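Local coordinates for 2-oxoglutarate-dependent dioxygenase tropC (Talaromyces stipitatus, PDB 6XJJ), which acts as an iron(II)- and 2-oxoglutarate-dependent dioxygenase in the biosynthesis of fungal tropolones, at residues E105-S110 and L164-G168. Numbering follows the deposited sequence.
Sequences EKMKIS and LWPEG
I109 carries the apolar part of this contact, and its two branches divide the work. CG1 lies between the backbone N and the carbonyl carbon (chi1 58°) and leads CD1 over the proline ring, where I109 CD1 stands 4.0 Å from P166 CD. The CG2 branch rests instead on the backbone, with I109 CG2 3.7 Å from W165 O. At the stem, I109 CB meets L164 CB at 4.0 Å, while L164 turns CD1 back to the carbonyl of I109, CD1 to O 3.7 Å.

Charge takes over at the exposed end. The extended chain of K108 runs out to E167 and forms a salt bridge whose hydrogen bond is weak, K108 NZ to E167 OE2 3.4 Å, and its methylene K108 CD comes equally near that oxygen. The carboxylate of E105 also approaches, E105 OE2 lying 4.0 Å from E167 OE2 with the two planes 18° apart; the positive charge of K108 probably offsets part of their repulsion.

Behind this first shell, the backbone bond from I109 N to K106 O holds the turn that presents I109, and F142 of strand 139-144 packs against its side chain. P166 leans on F174 and W165 on V178 of helix 171-204. Far from the iron site, the contact thus joins the chain leaving helix 103-107 to the irregular loop leading into helix 171-204, within the N-terminal region of a non-haem dioxygenase.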
loop_
_atom_site.group_PDB
_atom_site.type_symbol
_atom_site.label_atom_id
_atom_site.label_comp_id
_atom_site.label_asym_id
_atom_site.label_seq_id
_atom_site.Cartn_x
_atom_site.Cartn_y
_atom_site.Cartn_z
ATOM N N GLU A 105 24.518 6.799 -6.169
ATOM C CA GLU A 105 24.115 5.649 -6.972
ATOM C C GLU A 105 22.602 5.598 -7.153
ATOM O O GLU A 105 22.114 5.322 -8.253
ATOM C CB GLU A 105 24.626 4.369 -6.309
ATOM C CG GLU A 105 24.400 3.076 -7.081
ATOM C CD GLU A 105 25.273 2.977 -8.314
ATOM O OE1 GLU A 105 26.184 3.825 -8.463
ATOM O OE2 GLU A 105 25.068 2.043 -9.121
ATOM N N LYS A 106 21.845 5.862 -6.086
ATOM C CA LYS A 106 20.389 5.867 -6.189
ATOM C C LYS A 106 19.904 7.036 -7.037
ATOM O O LYS A 106 18.977 6.888 -7.840
ATOM C CB LYS A 106 19.759 5.970 -4.802
ATOM C CG LYS A 106 20.263 4.990 -3.777
ATOM C CD LYS A 106 19.654 5.305 -2.425
ATOM C CE LYS A 106 20.540 4.870 -1.281
ATOM N NZ LYS A 106 19.978 5.304 0.029
ATOM N N MET A 107 20.495 8.215 -6.844
ATOM C CA MET A 107 20.062 9.405 -7.566
ATOM C C MET A 107 20.208 9.255 -9.076
ATOM O O MET A 107 19.584 10.020 -9.819
ATOM C CB MET A 107 20.851 10.622 -7.071
ATOM C CG MET A 107 20.511 11.063 -5.643
ATOM S SD MET A 107 18.852 11.764 -5.461
ATOM C CE MET A 107 19.025 13.300 -6.358
ATOM N N LYS A 108 21.007 8.292 -9.549
ATOM C CA LYS A 108 21.086 8.034 -10.984
ATOM C C LYS A 108 19.758 7.574 -11.572
ATOM O O LYS A 108 19.580 7.651 -12.793
ATOM C CB LYS A 108 22.179 7.004 -11.280
ATOM C CG LYS A 108 23.591 7.575 -11.306
ATOM C CD LYS A 108 24.649 6.484 -11.440
ATOM C CE LYS A 108 26.031 7.088 -11.650
ATOM N NZ LYS A 108 27.125 6.075 -11.643
ATOM N N ILE A 109 18.826 7.105 -10.743
ATOM C CA ILE A 109 17.477 6.781 -11.200
ATOM C C ILE A 109 16.472 7.585 -10.386
ATOM O O ILE A 109 15.365 7.111 -10.103
ATOM C CB ILE A 109 17.180 5.272 -11.101
ATOM C CG1 ILE A 109 17.349 4.782 -9.658
ATOM C CG2 ILE A 109 18.068 4.500 -12.059
ATOM C CD1 ILE A 109 16.853 3.365 -9.425
ATOM N N SER A 110 16.856 8.802 -10.002
ATOM C CA SER A 110 15.958 9.674 -9.258
ATOM C C SER A 110 14.690 9.939 -10.062
ATOM O O SER A 110 14.695 9.939 -11.296
ATOM C CB SER A 110 16.656 10.990 -8.913
ATOM O OG SER A 110 17.034 11.694 -10.083
ATOM N N LEU A 164 12.235 2.456 -13.621
ATOM C CA LEU A 164 13.671 2.687 -13.611
ATOM C C LEU A 164 14.323 1.703 -12.655
ATOM O O LEU A 164 13.852 1.519 -11.527
ATOM C CB LEU A 164 14.027 4.116 -13.201
ATOM C CG LEU A 164 13.562 5.257 -14.104
ATOM C CD1 LEU A 164 14.167 6.562 -13.604
ATOM C CD2 LEU A 164 13.913 5.010 -15.555
ATOM N N TRP A 165 15.412 1.088 -13.101
ATOM C CA TRP A 165 16.035 0.037 -12.327
ATOM C C TRP A 165 17.501 0.362 -12.070
ATOM O O TRP A 165 18.183 0.886 -12.956
ATOM C CB TRP A 165 15.934 -1.312 -13.049
ATOM C CG TRP A 165 14.512 -1.793 -13.254
ATOM C CD1 TRP A 165 13.798 -1.754 -14.413
ATOM C CD2 TRP A 165 13.632 -2.341 -12.261
ATOM N NE1 TRP A 165 12.539 -2.264 -14.216
ATOM C CE2 TRP A 165 12.409 -2.628 -12.901
ATOM C CE3 TRP A 165 13.761 -2.623 -10.896
ATOM C CZ2 TRP A 165 11.320 -3.186 -12.223
ATOM C CZ3 TRP A 165 12.680 -3.175 -10.223
ATOM C CH2 TRP A 165 11.477 -3.452 -10.888
ATOM N N PRO A 166 18.014 0.057 -10.879
ATOM C CA PRO A 166 19.400 0.423 -10.564
ATOM C C PRO A 166 20.396 -0.432 -11.335
ATOM O O PRO A 166 20.350 -1.664 -11.288
ATOM C CB PRO A 166 19.495 0.180 -9.054
ATOM C CG PRO A 166 18.484 -0.875 -8.784
ATOM C CD PRO A 166 17.358 -0.629 -9.750
ATOM N N GLU A 167 21.308 0.238 -12.044
ATOM C CA GLU A 167 22.311 -0.467 -12.834
ATOM C C GLU A 167 23.198 -1.357 -11.973
ATOM O O GLU A 167 23.699 -2.381 -12.451
ATOM C CB GLU A 167 23.186 0.530 -13.588
ATOM C CG GLU A 167 23.958 1.472 -12.673
ATOM C CD GLU A 167 24.824 2.446 -13.444
ATOM O OE1 GLU A 167 25.054 2.206 -14.646
ATOM O OE2 GLU A 167 25.287 3.441 -12.846
ATOM N N GLY A 168 23.432 -0.975 -10.725
ATOM C CA GLY A 168 24.360 -1.685 -9.871
ATOM C C GLY A 168 23.839 -2.945 -9.221
ATOM O O GLY A 168 24.573 -3.576 -8.452
#